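Side-chain contacts in probable transcriptional regulator (Pseudomonas aeruginosa, PDB 2ESN), which probably regulates transcription as a LysR-family protein, with a DNA-binding helix-turn-helix domain joined to a domain that probably binds a small-molecule effector: residues F57-G61 against N62-P66; Q65-Q68 against R69-H72. One frame throughout, in Å; residues are numbered along the deposited sequence.

Interaction 1 of 2, residues F57-G61 against N62-P66; sequences FLRQG and NRMQP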
loop_
_atom_site.group_PDB
_atom_site.type_symbol
_atom_site.label_atom_id
_atom_site.label_comp_id
_atom_site.label_asym_id
_atom_site.label_seq_id
_atom_site.Cartn_x
_atom_site.Cartn_y
_atom_site.Cartn_z
ATOM N N PHE C 57 2.583 -40.840 20.854
ATOM C CA PHE C 57 1.798 -41.912 20.226
ATOM C C PHE C 57 1.876 -43.180 21.075
ATOM O O PHE C 57 2.953 -43.592 21.443
ATOM C CB PHE C 57 2.323 -42.254 18.829
ATOM C CG PHE C 57 2.384 -41.072 17.875
ATOM C CD1 PHE C 57 3.461 -40.220 17.894
ATOM C CD2 PHE C 57 1.331 -40.810 16.991
ATOM C CE1 PHE C 57 3.539 -39.120 17.008
ATOM C CE2 PHE C 57 1.376 -39.714 16.099
ATOM C CZ PHE C 57 2.483 -38.876 16.108
ATOM N N LEU C 58 0.715 -43.809 21.322
ATOM C CA LEU C 58 0.624 -45.159 21.901
ATOM C C LEU C 58 0.402 -46.276 20.828
ATOM O O LEU C 58 -0.496 -46.185 19.935
ATOM C CB LEU C 58 -0.480 -45.184 22.954
ATOM C CG LEU C 58 -0.476 -43.988 23.944
ATOM C CD1 LEU C 58 -1.825 -43.826 24.707
ATOM C CD2 LEU C 58 0.722 -44.003 24.934
ATOM N N ARG C 59 1.191 -47.338 20.934
ATOM C CA ARG C 59 1.083 -48.445 20.006
ATOM C C ARG C 59 -0.090 -49.393 20.315
ATOM O O ARG C 59 -0.264 -49.816 21.448
ATOM C CB ARG C 59 2.404 -49.207 19.938
ATOM C CG ARG C 59 2.399 -50.334 18.964
ATOM C CD ARG C 59 3.829 -50.751 18.738
ATOM N NE ARG C 59 4.059 -52.154 19.051
ATOM C CZ ARG C 59 3.507 -52.823 20.065
ATOM N NH1 ARG C 59 2.713 -52.213 20.942
ATOM N NH2 ARG C 59 3.773 -54.110 20.226
ATOM N N GLN C 60 -0.922 -49.652 19.305
ATOM C CA GLN C 60 -1.929 -50.740 19.318
ATOM C C GLN C 60 -1.690 -51.583 18.077
ATOM O O GLN C 60 -2.191 -51.220 16.988
ATOM C CB GLN C 60 -3.297 -50.192 19.041
ATOM C CG GLN C 60 -4.020 -49.483 20.091
ATOM C CD GLN C 60 -5.328 -49.016 19.489
ATOM O OE1 GLN C 60 -6.218 -49.845 19.221
ATOM N NE2 GLN C 60 -5.440 -47.695 19.196
ATOM N N GLY C 61 -0.926 -52.652 18.205
ATOM C CA GLY C 61 -0.630 -53.446 17.053
ATOM C C GLY C 61 0.458 -52.753 16.292
ATOM O O GLY C 61 1.560 -52.605 16.817
ATOM N N ASN C 62 0.168 -52.349 15.057
ATOM C CA ASN C 62 1.055 -51.452 14.376
ATOM C C ASN C 62 0.412 -50.091 14.271
ATOM O O ASN C 62 0.913 -49.246 13.587
ATOM C CB ASN C 62 1.469 -51.999 12.990
ATOM C CG ASN C 62 0.300 -52.091 12.025
ATOM O OD1 ASN C 62 -0.670 -51.336 12.119
ATOM N ND2 ASN C 62 0.388 -53.030 11.087
ATOM N N ARG C 63 -0.730 -49.891 14.924
ATOM C CA ARG C 63 -1.411 -48.622 14.812
ATOM C C ARG C 63 -0.874 -47.630 15.901
ATOM O O ARG C 63 -0.881 -47.941 17.063
ATOM C CB ARG C 63 -2.920 -48.828 14.949
ATOM C CG ARG C 63 -3.658 -47.703 15.548
ATOM C CD ARG C 63 -5.041 -47.526 14.960
ATOM N NE ARG C 63 -4.947 -46.369 14.071
ATOM C CZ ARG C 63 -5.149 -46.341 12.753
ATOM N NH1 ARG C 63 -4.950 -45.188 12.132
ATOM N NH2 ARG C 63 -5.558 -47.426 12.073
ATOM N N MET C 64 -0.409 -46.452 15.481
ATOM C CA MET C 64 0.148 -45.471 16.413
ATOM C C MET C 64 -0.870 -44.388 16.674
ATOM O O MET C 64 -1.190 -43.594 15.793
ATOM C CB MET C 64 1.507 -44.946 15.901
ATOM C CG MET C 64 2.553 -46.086 15.745
ATOM S SD MET C 64 3.211 -46.862 17.150
ATOM C CE MET C 64 4.102 -45.440 17.790
ATOM N N GLN C 65 -1.390 -44.384 17.883
ATOM C CA GLN C 65 -2.437 -43.487 18.261
ATOM C C GLN C 65 -1.867 -42.284 19.035
ATOM O O GLN C 65 -1.248 -42.477 20.090
ATOM C CB GLN C 65 -3.420 -44.234 19.157
ATOM C CG GLN C 65 -4.661 -43.426 19.487
ATOM C CD GLN C 65 -5.490 -42.994 18.232
ATOM O OE1 GLN C 65 -5.575 -43.734 17.206
ATOM N NE2 GLN C 65 -6.104 -41.793 18.322
ATOM N N PRO C 66 -2.079 -41.054 18.515
ATOM C CA PRO C 66 -1.576 -39.815 19.066
ATOM C C PRO C 66 -2.214 -39.481 20.426
ATOM O O PRO C 66 -3.427 -39.612 20.576
ATOM C CB PRO C 66 -1.955 -38.767 18.003
ATOM C CG PRO C 66 -2.989 -39.358 17.164
ATOM C CD PRO C 66 -2.823 -40.839 17.252
#
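P66 approaches the F57 ring obliquely: F57 CD2 lies 3.7 Å from CA of P66, and F57 CE2 lies 4.0 Å from CB of the same proline. The M64 carbonyl oxygen sits at the ring edge, near its plane. L21 and Y22 of helix 15-24 touch this ring. The amide of Q60 meets the R63 side chain at CG, with NE2 of Q60 4.1 Å from CG of R63. The two chains run side by side, but the guanidinium leads away, its plane 57° from the amide. The same NE2 lies near CB of Q65.

M64 is on the same face as F57 and R59, opposite Q60 and R63. It bends at chi2 (-70°) and again at chi3, which brings M64 CE to 3.8 Å from CB of F57. M64 SD rests 3.7 Å from CB of R59. L45 and R49 of helix 38-52 touch M64.

The frame is a two-stranded antiparallel hairpin closed by a type II' turn from Q60 to R63. This is the wing of the winged helix-turn-helix domain of LysR regulators. L58 and Q65 exchange two backbone bonds, as do Q60 and R63. The bond from Q60 N to R63 O is nearly straight at 175° and in the carbonyl plane. The return bond from R63 N reaches Q60 O from above its carbonyl plane. G61 takes a positive phi at the turn. F57, M64 and P66 give one face an apolar patch that packs on helices 15-24 and 38-52; R59 shares that face. The opposite face carries L58, Q60, R63 and Q65.

Interaction 2 of 2, residues Q65-Q68 against R69-H72; sequences QPTQ and RAEH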
loop_
_atom_site.group_PDB
_atom_site.type_symbol
_atom_site.label_atom_id
_atom_site.label_comp_id
_atom_site.label_asym_id
_atom_site.label_seq_id
_atom_site.Cartn_x
_atom_site.Cartn_y
_atom_site.Cartn_z
ATOM N N GLN C 65 -1.390 -44.384 17.883
ATOM C CA GLN C 65 -2.437 -43.487 18.261
ATOM C C GLN C 65 -1.867 -42.284 19.035
ATOM O O GLN C 65 -1.248 -42.477 20.090
ATOM C CB GLN C 65 -3.420 -44.234 19.157
ATOM C CG GLN C 65 -4.661 -43.426 19.487
ATOM C CD GLN C 65 -5.490 -42.994 18.232
ATOM O OE1 GLN C 65 -5.575 -43.734 17.206
ATOM N NE2 GLN C 65 -6.104 -41.793 18.322
ATOM N N PRO C 66 -2.079 -41.054 18.515
ATOM C CA PRO C 66 -1.576 -39.815 19.066
ATOM C C PRO C 66 -2.214 -39.481 20.426
ATOM O O PRO C 66 -3.427 -39.612 20.576
ATOM C CB PRO C 66 -1.955 -38.767 18.003
ATOM C CG PRO C 66 -2.989 -39.358 17.164
ATOM C CD PRO C 66 -2.823 -40.839 17.252
ATOM N N THR C 67 -1.405 -39.090 21.408
ATOM C CA THR C 67 -1.930 -38.528 22.672
ATOM C C THR C 67 -2.675 -37.222 22.304
ATOM O O THR C 67 -2.577 -36.739 21.164
ATOM C CB THR C 67 -0.805 -38.250 23.710
ATOM O OG1 THR C 67 0.135 -37.306 23.173
ATOM C CG2 THR C 67 -0.046 -39.562 24.123
ATOM N N GLN C 68 -3.468 -36.700 23.235
ATOM C CA GLN C 68 -4.301 -35.500 22.973
ATOM C C GLN C 68 -3.438 -34.232 22.799
ATOM O O GLN C 68 -3.726 -33.366 21.982
ATOM C CB GLN C 68 -5.413 -35.342 24.037
ATOM C CG GLN C 68 -5.187 -36.087 25.390
ATOM C CD GLN C 68 -4.816 -37.612 25.258
ATOM O OE1 GLN C 68 -3.831 -38.081 25.858
ATOM N NE2 GLN C 68 -5.610 -38.365 24.491
ATOM N N ARG C 69 -2.338 -34.199 23.542
ATOM C CA ARG C 69 -1.227 -33.260 23.321
ATOM C C ARG C 69 -0.765 -33.229 21.888
ATOM O O ARG C 69 -0.720 -32.163 21.276
ATOM C CB ARG C 69 -0.017 -33.691 24.166
ATOM C CG ARG C 69 -0.362 -34.064 25.583
ATOM C CD ARG C 69 -0.720 -32.831 26.366
ATOM N NE ARG C 69 0.301 -31.808 26.196
ATOM C CZ ARG C 69 1.531 -31.880 26.698
ATOM N NH1 ARG C 69 2.370 -30.887 26.476
ATOM N NH2 ARG C 69 1.933 -32.932 27.410
ATOM N N ALA C 70 -0.381 -34.413 21.380
ATOM C CA ALA C 70 0.169 -34.591 20.032
ATOM C C ALA C 70 -0.802 -34.043 18.986
ATOM O O ALA C 70 -0.404 -33.444 17.970
ATOM C CB ALA C 70 0.487 -36.045 19.773
ATOM N N GLU C 71 -2.082 -34.236 19.269
ATOM C CA GLU C 71 -3.142 -33.724 18.413
ATOM C C GLU C 71 -3.057 -32.202 18.200
ATOM O O GLU C 71 -3.162 -31.742 17.081
ATOM C CB GLU C 71 -4.485 -34.098 19.050
ATOM C CG GLU C 71 -5.466 -34.722 18.095
ATOM C CD GLU C 71 -5.140 -36.168 17.789
ATOM O OE1 GLU C 71 -5.243 -37.035 18.696
ATOM O OE2 GLU C 71 -4.812 -36.436 16.613
ATOM N N HIS C 72 -2.861 -31.432 19.282
ATOM C CA HIS C 72 -2.774 -29.933 19.216
ATOM C C HIS C 72 -1.586 -29.450 18.376
ATOM O O HIS C 72 -1.690 -28.503 17.548
ATOM C CB HIS C 72 -2.703 -29.309 20.628
ATOM C CG HIS C 72 -3.739 -29.826 21.587
ATOM N ND1 HIS C 72 -4.913 -30.432 21.175
ATOM C CD2 HIS C 72 -3.789 -29.799 22.945
ATOM C CE1 HIS C 72 -5.628 -30.773 22.235
ATOM N NE2 HIS C 72 -4.970 -30.402 23.322
#
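Apolar contact comes first: CB of P66 lies 4.1 Å from CB of A70, in the first turn of the helix. A70 also touches F18 of helix 15-24.

The hydrogen bonds belong to a helix start. T67 is the N-cap of helix 68-87, where the wing hairpin hands over to the long helix that follows it in the LysR DNA-binding domain. OG1 stands between the backbone N and the carbonyl carbon (chi1 60°), facing the first turn. There OG1 of T67 accepts a weak bond from A70 N at 3.4 Å. The stronger polar partner of this hydroxyl is D54, through OD2, and L56 O makes a further weak bond. The T67 carbonyl oxygen accepts from E71 N at 3.2 Å, with the donor tilted 22° from the carbonyl plane. A weak bond of 3.4 Å joins H72 N to Q68 O.

One contact involves a ring face. The Q68 carbonyl oxygen lies over the centre of the H72 imidazole, 3.2 Å above its plane. H72 has CG beside its backbone N (chi1 -49°), which lays the ring across that oxygen.

Charged groups complete the account. E71 reaches back over P66. Its chain crosses the pyrrolidine ring, with OE2 of E71 3.5 Å from CG of P66. The carboxylate has a long, weak ion pair with R25. R69 turns away from the cap through bends at chi2 and chi3. Its guanidinium makes a cation-pi contact with W91 of the second subunit, and a long, weak ion pair with D54.

Overall arrangement
Along the chain, helix 38-52 leads into strand 57-60, where interaction 1 begins. The chain reverses at once, and interaction 1 closes that tight loop by pairing strand 57-60 with strand 63-66. Interaction 2 starts on the end of the returning strand, sharing Q65 and P66, and passes into helix 68-87. It closes the first turn of that helix. The two contacts therefore overlap in sequence; neither nests within the other. Their centres are about 11 Å apart. Together they tie the wing to helices 15-24 and 38-52 and to the start of helix 68-87, far from the centre of the chain.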